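Local coordinates for protein arylsulfatase (Pseudoalteromonas sp. MB47, PDB 7AJ0) that probably removes sulfate groups from fucoidan in an exo-acting manner, working as a calcium-bound sulfatase within a six-subunit assembly, at residues A[60-63]-A[64-68]; A[99-102]-A[103-106]; A[295-298]-A[299-303]. All coordinates share one frame; numbering follows the deposited sequence.

Overall arrangement
Contacts 1 and 2 meet at the calcium site, and contact 3 touches contact 1 but not contact 2. The centres of contacts 1 and 2 are about 15 Å apart. Asp60 and Asp61 bind the ion from one loop, and Cys102 binds it from the start of helix 102-111. A salt bridge of 3.3 Å between Asp60 OD1 and Arg106 NH2 ties the loop after strand 53-59 to helix 102-111. Contact 3 sits about 13 Å from contact 1, centre to centre. Leu62 CD1 touches Met295 SD there, at 3.3 Å. The nearest atoms of contacts 2 and 3 are about 11 Å apart. The Val298 side chain is about 12 Å from the calcium ion.

Contact 1 of 3, residues A[60-63]-A[64-68]; sequences DDLG and WGDPG. With CA (calcium ion), chain G.
Asp66 OD2 takes the backbone N-H of Gly63 at 2.7 Å. This side-chain bond braces a type I beta turn running from Gly63 to Asp66, in the loop after strand 53-59 of the alkaline phosphatase-like sulfatase fold. The N-H meets the carboxylate oxygen on its anti side, 18° out of the carboxylate plane. The turn is closed in the other direction by Asp66 N, which gives its hydrogen to Gly63 O at 3.1 Å. The two bonds hold the Asp66 backbone and carboxylate together against Gly63. Asp66 OD1 bonds outside the turn to Tyr338 N, which helps fix the rotation of the carboxylate.

Leu62 lies across the Asp66 side chain. Its CG is anti to the backbone N (chi1 -174°), and this brings CD1 to 3.4 Å from Asp66 CB. CD2 reaches Pro67 CG at 4.4 Å. Trp64 CB touches Gly63, and its side chain packs on Arg354 and on Gly71 of the second subunit.

The other end of the loop is the metal site, which Cys102, Asp325 and Asn326 complete. Asp61 has a left-handed backbone, and its OD2 pairs with Lys345. Asp60 OD2 pairs with Lys157. The calcium ion is bound by Asp60 OD1 at 2.2 Å and by Asp61 OD1 at 2.3 Å.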
loop_
_atom_site.group_PDB
_atom_site.type_symbol
_atom_site.label_atom_id
_atom_site.label_comp_id
_atom_site.label_asym_id
_atom_site.label_seq_id
_atom_site.Cartn_x
_atom_site.Cartn_y
_atom_site.Cartn_z
ATOM N N ASP A 60 -4.038 -22.098 -25.483
ATOM C CA ASP A 60 -3.150 -20.975 -25.217
ATOM C C ASP A 60 -3.714 -20.119 -24.090
ATOM O O ASP A 60 -4.878 -19.711 -24.136
ATOM C CB ASP A 60 -2.967 -20.142 -26.488
ATOM C CG ASP A 60 -1.769 -19.215 -26.419
ATOM O OD1 ASP A 60 -1.070 -19.211 -25.388
ATOM O OD2 ASP A 60 -1.523 -18.491 -27.406
ATOM N N ASP A 61 -2.885 -19.865 -23.074
ATOM C CA ASP A 61 -3.223 -18.942 -21.989
ATOM C C ASP A 61 -4.499 -19.360 -21.264
ATOM O O ASP A 61 -5.315 -18.524 -20.873
ATOM C CB ASP A 61 -3.351 -17.508 -22.511
ATOM C CG ASP A 61 -2.026 -16.934 -22.979
ATOM O OD1 ASP A 61 -1.009 -17.650 -22.897
ATOM O OD2 ASP A 61 -1.998 -15.767 -23.421
ATOM N N LEU A 62 -4.666 -20.664 -21.070
ATOM C CA LEU A 62 -5.826 -21.202 -20.374
ATOM C C LEU A 62 -5.508 -21.358 -18.893
ATOM O O LEU A 62 -4.502 -21.974 -18.528
ATOM C CB LEU A 62 -6.233 -22.549 -20.969
ATOM C CG LEU A 62 -7.524 -23.164 -20.425
ATOM C CD1 LEU A 62 -8.731 -22.433 -20.995
ATOM C CD2 LEU A 62 -7.594 -24.654 -20.732
ATOM N N GLY A 63 -6.372 -20.808 -18.042
ATOM C CA GLY A 63 -6.147 -20.876 -16.617
ATOM C C GLY A 63 -6.503 -22.226 -16.020
ATOM O O GLY A 63 -7.291 -22.998 -16.568
ATOM N N TRP A 64 -5.904 -22.493 -14.855
ATOM C CA TRP A 64 -6.131 -23.757 -14.160
ATOM C C TRP A 64 -7.613 -24.028 -13.948
ATOM O O TRP A 64 -8.059 -25.177 -14.026
ATOM C CB TRP A 64 -5.404 -23.729 -12.814
ATOM C CG TRP A 64 -5.353 -25.036 -12.082
ATOM C CD1 TRP A 64 -4.361 -25.970 -12.151
ATOM C CD2 TRP A 64 -6.316 -25.541 -11.149
ATOM N NE1 TRP A 64 -4.649 -27.028 -11.325
ATOM C CE2 TRP A 64 -5.844 -26.789 -10.699
ATOM C CE3 TRP A 64 -7.531 -25.064 -10.654
ATOM C CZ2 TRP A 64 -6.545 -27.564 -9.779
ATOM C CZ3 TRP A 64 -8.227 -25.835 -9.741
ATOM C CH2 TRP A 64 -7.731 -27.071 -9.314
ATOM N N GLY A 65 -8.392 -22.987 -13.682
ATOM C CA GLY A 65 -9.792 -23.137 -13.362
ATOM C C GLY A 65 -10.766 -22.834 -14.477
ATOM O O GLY A 65 -11.970 -22.747 -14.212
ATOM N N ASP A 66 -10.296 -22.675 -15.718
ATOM C CA ASP A 66 -11.224 -22.352 -16.800
ATOM C C ASP A 66 -12.205 -23.486 -17.069
ATOM O O ASP A 66 -13.416 -23.217 -17.165
ATOM C CB ASP A 66 -10.444 -21.970 -18.061
ATOM C CG ASP A 66 -10.127 -20.482 -18.126
ATOM O OD1 ASP A 66 -11.055 -19.668 -17.931
ATOM O OD2 ASP A 66 -8.955 -20.122 -18.370
ATOM N N PRO A 67 -11.783 -24.745 -17.200
ATOM C CA PRO A 67 -12.756 -25.821 -17.431
ATOM C C PRO A 67 -13.657 -26.028 -16.225
ATOM O O PRO A 67 -13.253 -25.841 -15.075
ATOM C CB PRO A 67 -11.881 -27.056 -17.686
ATOM C CG PRO A 67 -10.511 -26.523 -17.973
ATOM C CD PRO A 67 -10.397 -25.246 -17.194
ATOM N N GLY A 68 -14.898 -26.432 -16.504
ATOM C CA GLY A 68 -15.860 -26.623 -15.432
ATOM C C GLY A 68 -15.416 -27.661 -14.419
ATOM O O GLY A 68 -15.659 -27.515 -13.218
HETATM CA CA CA G . 0.556 -18.880 -23.981
#

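Contact 2 of 3, residues A[99-102]-A[103-106]. With CA (calcium ion), chain G.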
loop_
_atom_site.group_PDB
_atom_site.type_symbol
_atom_site.label_atom_id
_atom_site.label_comp_id
_atom_site.label_asym_id
_atom_site.label_seq_id
_atom_site.Cartn_x
_atom_site.Cartn_y
_atom_site.Cartn_z
ATOM N N GLN A 99 5.754 -23.425 -18.053
ATOM C CA GLN A 99 6.582 -22.235 -17.885
ATOM C C GLN A 99 5.691 -21.005 -17.808
ATOM O O GLN A 99 4.496 -21.061 -18.104
ATOM C CB GLN A 99 7.578 -22.131 -19.030
ATOM C CG GLN A 99 8.408 -23.387 -19.223
ATOM C CD GLN A 99 9.207 -23.753 -17.988
ATOM O OE1 GLN A 99 10.051 -22.981 -17.528
ATOM N NE2 GLN A 99 8.938 -24.930 -17.437
ATOM N N PRO A 100 6.236 -19.859 -17.394
ATOM C CA PRO A 100 5.381 -18.679 -17.191
ATOM C C PRO A 100 4.945 -17.963 -18.463
ATOM O O PRO A 100 4.046 -17.116 -18.381
ATOM C CB PRO A 100 6.258 -17.752 -16.326
ATOM C CG PRO A 100 7.343 -18.622 -15.784
ATOM C CD PRO A 100 7.586 -19.655 -16.842
ATOM N N THR A 101 5.532 -18.259 -19.625
ATOM C CA THR A 101 5.209 -17.534 -20.847
ATOM C C THR A 101 5.183 -18.486 -22.037
ATOM O O THR A 101 5.625 -19.634 -21.954
ATOM C CB THR A 101 6.204 -16.389 -21.095
ATOM O OG1 THR A 101 7.545 -16.888 -21.004
ATOM C CG2 THR A 101 6.011 -15.284 -20.068
ATOM N N CYS A 102 4.670 -17.975 -23.162
ATOM C CA CYS A 102 4.317 -18.825 -24.296
ATOM C C CYS A 102 5.534 -19.540 -24.868
ATOM O O CYS A 102 5.590 -20.775 -24.901
ATOM C CB CYS A 102 3.647 -17.984 -25.389
ATOM S SG CYS A 102 2.150 -17.112 -24.900
ATOM N N THR A 103 6.511 -18.772 -25.355
ATOM C CA THR A 103 7.657 -19.369 -26.033
ATOM C C THR A 103 8.395 -20.340 -25.124
ATOM O O THR A 103 8.875 -21.386 -25.578
ATOM C CB THR A 103 8.608 -18.272 -26.518
ATOM O OG1 THR A 103 7.921 -17.412 -27.434
ATOM C CG2 THR A 103 9.826 -18.879 -27.201
ATOM N N SER A 104 8.497 -20.012 -23.834
ATOM C CA SER A 104 9.239 -20.861 -22.910
ATOM C C SER A 104 8.536 -22.195 -22.692
ATOM O O SER A 104 9.186 -23.246 -22.659
ATOM C CB SER A 104 9.438 -20.129 -21.584
ATOM O OG SER A 104 10.368 -19.069 -21.728
ATOM N N SER A 105 7.210 -22.173 -22.552
ATOM C CA SER A 105 6.468 -23.410 -22.337
ATOM C C SER A 105 6.448 -24.278 -23.590
ATOM O O SER A 105 6.502 -25.509 -23.500
ATOM C CB SER A 105 5.040 -23.091 -21.899
ATOM O OG SER A 105 5.011 -22.611 -20.570
ATOM N N ARG A 106 6.353 -23.659 -24.765
ATOM C CA ARG A 106 6.275 -24.434 -25.998
ATOM C C ARG A 106 7.626 -25.027 -26.370
ATOM O O ARG A 106 7.681 -26.121 -26.942
ATOM C CB ARG A 106 5.719 -23.553 -27.112
ATOM C CG ARG A 106 4.232 -23.303 -26.939
ATOM C CD ARG A 106 3.772 -21.972 -27.497
ATOM N NE ARG A 106 2.430 -21.665 -27.006
ATOM C CZ ARG A 106 1.322 -22.247 -27.454
ATOM N NH1 ARG A 106 1.391 -23.164 -28.410
ATOM N NH2 ARG A 106 0.144 -21.913 -26.945
HETATM CA CA CA G . 0.556 -18.880 -23.981
HETATM O O HOH W 1 8.720 -17.259 -23.115
#
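Cys102 O receives the N-H of Arg106 at 3.0 Å. Ser105 N bonds likewise to Thr101 O at 3.1 Å. Cys102 to Arg106 resembles the sulfatase signature Cys-X-Pro-X-Arg, with Ser104 in the proline position; in many relatives the cysteine is converted to formylglycine. Cys102 is modelled as cysteine, and its SG binds the calcium ion at 2.5 Å.

The inner side is tightly packed. The Arg106 side chain runs past Cys102 O, with CD at 3.4 Å from it, and the oxygen lies near the plane of the guanidinium, at its edge. CG is anti to the carbonyl carbon (chi1 -73°) and the chain is extended to NE, which carries the guanidinium to Asp325 and Ser267. Ser105 OG takes a weak bond from Gln99 N at 2.7 Å. Its stronger partner is Asp325 O. The Gln99 stem lies against the helix, with CB 3.7 Å from Ser104 CB.

The outer side is looser. Thr101, the N-cap residue, is partly exposed, and its side chain makes no capping bond. A water bonds to Ser104 OG at 2.8 Å and also sits close to Thr101 OG1, though that second distance is doubtfully short. Thr101 also packs on Thr463 of the third subunit. The contact joins the loop after strand 91-97 to the first turn of helix 102-111, with helix 115-118 against Gln99 and Ser104.

Contact 3 of 3, residues A[295-298]-A[299-303]; sequences MVEV and DDITG
The carboxylate of Asp300 lays one face over the carbonyl oxygen of Val296. Val296 O stands almost directly above Asp300 CG, at 3.5 Å. Val296 CG1 lies on the same face, farther off toward OD2. The group is put there by a CG that lies beside its own backbone N (chi1 -79°), folding the side chain back over the preceding turn. OD2 also has a weak bond to Tyr281 OH.

The other flat groups reach outward. Asp299 CG is on the far side from its backbone N (chi1 179°), and OD1 accepts from Ile83 N. Glu297 extends away from the helix and spends both oxygens on outside donors: OE1 on Ala278 N and OE2 on Gln242 NE2. Two bonds therefore hold this buried carboxylate. Its stem runs alongside Ile301, with Glu297 CG 3.8 Å from Ile301 CD1. Both side chains point the same way.

The backbone is plain alpha-helix, with i to i+4 bonds from Asp299 N to Met295 O and from Ile301 N to Glu297 O. Val298 O is gripped twice. Thr302 N reaches it at 3.0 Å and Thr302 OG1 at 2.9 Å, from opposite faces of the carbonyl plane. This satisfies the buried threonine hydroxyl within the helix and leaves its methyl group for packing.

These residues belong to helix 290-311. Asp299, Asp300 and Thr302 meet helix 81-88. Glu297 and Ile301 meet helix 240-258. Val298 and Thr302 rest on strand 53-59 through Val59 and Leu57.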
loop_
_atom_site.group_PDB
_atom_site.type_symbol
_atom_site.label_atom_id
_atom_site.label_comp_id
_atom_site.label_asym_id
_atom_site.label_seq_id
_atom_site.Cartn_x
_atom_site.Cartn_y
_atom_site.Cartn_z
ATOM N N MET A 295 -13.874 -19.956 -25.505
ATOM C CA MET A 295 -13.747 -21.172 -24.708
ATOM C C MET A 295 -14.760 -22.219 -25.157
ATOM O O MET A 295 -14.460 -23.417 -25.163
ATOM C CB MET A 295 -13.917 -20.836 -23.226
ATOM C CG MET A 295 -13.338 -21.879 -22.275
ATOM S SD MET A 295 -11.621 -22.298 -22.649
ATOM C CE MET A 295 -11.616 -24.056 -22.305
ATOM N N VAL A 296 -15.960 -21.787 -25.548
ATOM C CA VAL A 296 -16.949 -22.724 -26.070
ATOM C C VAL A 296 -16.487 -23.297 -27.405
ATOM O O VAL A 296 -16.688 -24.483 -27.690
ATOM C CB VAL A 296 -18.322 -22.037 -26.189
ATOM C CG1 VAL A 296 -19.310 -22.930 -26.913
ATOM C CG2 VAL A 296 -18.849 -21.671 -24.805
ATOM N N GLU A 297 -15.858 -22.467 -28.243
ATOM C CA GLU A 297 -15.333 -22.963 -29.511
ATOM C C GLU A 297 -14.240 -24.002 -29.284
ATOM O O GLU A 297 -14.222 -25.047 -29.942
ATOM C CB GLU A 297 -14.805 -21.798 -30.353
ATOM C CG GLU A 297 -14.140 -22.222 -31.661
ATOM C CD GLU A 297 -14.100 -21.106 -32.699
ATOM O OE1 GLU A 297 -14.661 -20.022 -32.434
ATOM O OE2 GLU A 297 -13.508 -21.313 -33.781
ATOM N N VAL A 298 -13.320 -23.734 -28.355
ATOM C CA VAL A 298 -12.255 -24.691 -28.069
ATOM C C VAL A 298 -12.838 -26.015 -27.595
ATOM O O VAL A 298 -12.347 -27.092 -27.953
ATOM C CB VAL A 298 -11.276 -24.107 -27.033
ATOM C CG1 VAL A 298 -10.395 -25.206 -26.456
ATOM C CG2 VAL A 298 -10.431 -23.011 -27.662
ATOM N N ASP A 299 -13.888 -25.958 -26.776
ATOM C CA ASP A 299 -14.485 -27.184 -26.260
ATOM C C ASP A 299 -15.175 -27.972 -27.366
ATOM O O ASP A 299 -15.143 -29.208 -27.368
ATOM C CB ASP A 299 -15.473 -26.856 -25.141
ATOM C CG ASP A 299 -16.142 -28.095 -24.575
ATOM O OD1 ASP A 299 -15.465 -28.852 -23.848
ATOM O OD2 ASP A 299 -17.341 -28.312 -24.862
ATOM N N ASP A 300 -15.812 -27.277 -28.313
ATOM C CA ASP A 300 -16.458 -27.970 -29.422
ATOM C C ASP A 300 -15.429 -28.632 -30.330
ATOM O O ASP A 300 -15.622 -29.771 -30.769
ATOM C CB ASP A 300 -17.326 -26.999 -30.222
ATOM C CG ASP A 300 -18.659 -26.718 -29.554
ATOM O OD1 ASP A 300 -18.942 -27.323 -28.498
ATOM O OD2 ASP A 300 -19.427 -25.892 -30.089
ATOM N N ILE A 301 -14.334 -27.932 -30.628
ATOM C CA ILE A 301 -13.289 -28.516 -31.463
ATOM C C ILE A 301 -12.688 -29.736 -30.777
ATOM O O ILE A 301 -12.428 -30.761 -31.418
ATOM C CB ILE A 301 -12.222 -27.458 -31.798
ATOM C CG1 ILE A 301 -12.814 -26.413 -32.750
ATOM C CG2 ILE A 301 -10.992 -28.107 -32.409
ATOM C CD1 ILE A 301 -11.997 -25.138 -32.863
ATOM N N THR A 302 -12.472 -29.648 -29.461
ATOM C CA THR A 302 -12.000 -30.803 -28.704
ATOM C C THR A 302 -12.918 -32.003 -28.906
ATOM O O THR A 302 -12.455 -33.120 -29.164
ATOM C CB THR A 302 -11.906 -30.447 -27.218
ATOM O OG1 THR A 302 -10.911 -29.432 -27.027
ATOM C CG2 THR A 302 -11.553 -31.678 -26.388
ATOM N N GLY A 303 -14.230 -31.791 -28.790
ATOM C CA GLY A 303 -15.164 -32.880 -28.996
ATOM C C GLY A 303 -15.165 -33.409 -30.415
ATOM O O GLY A 303 -15.351 -34.612 -30.630
#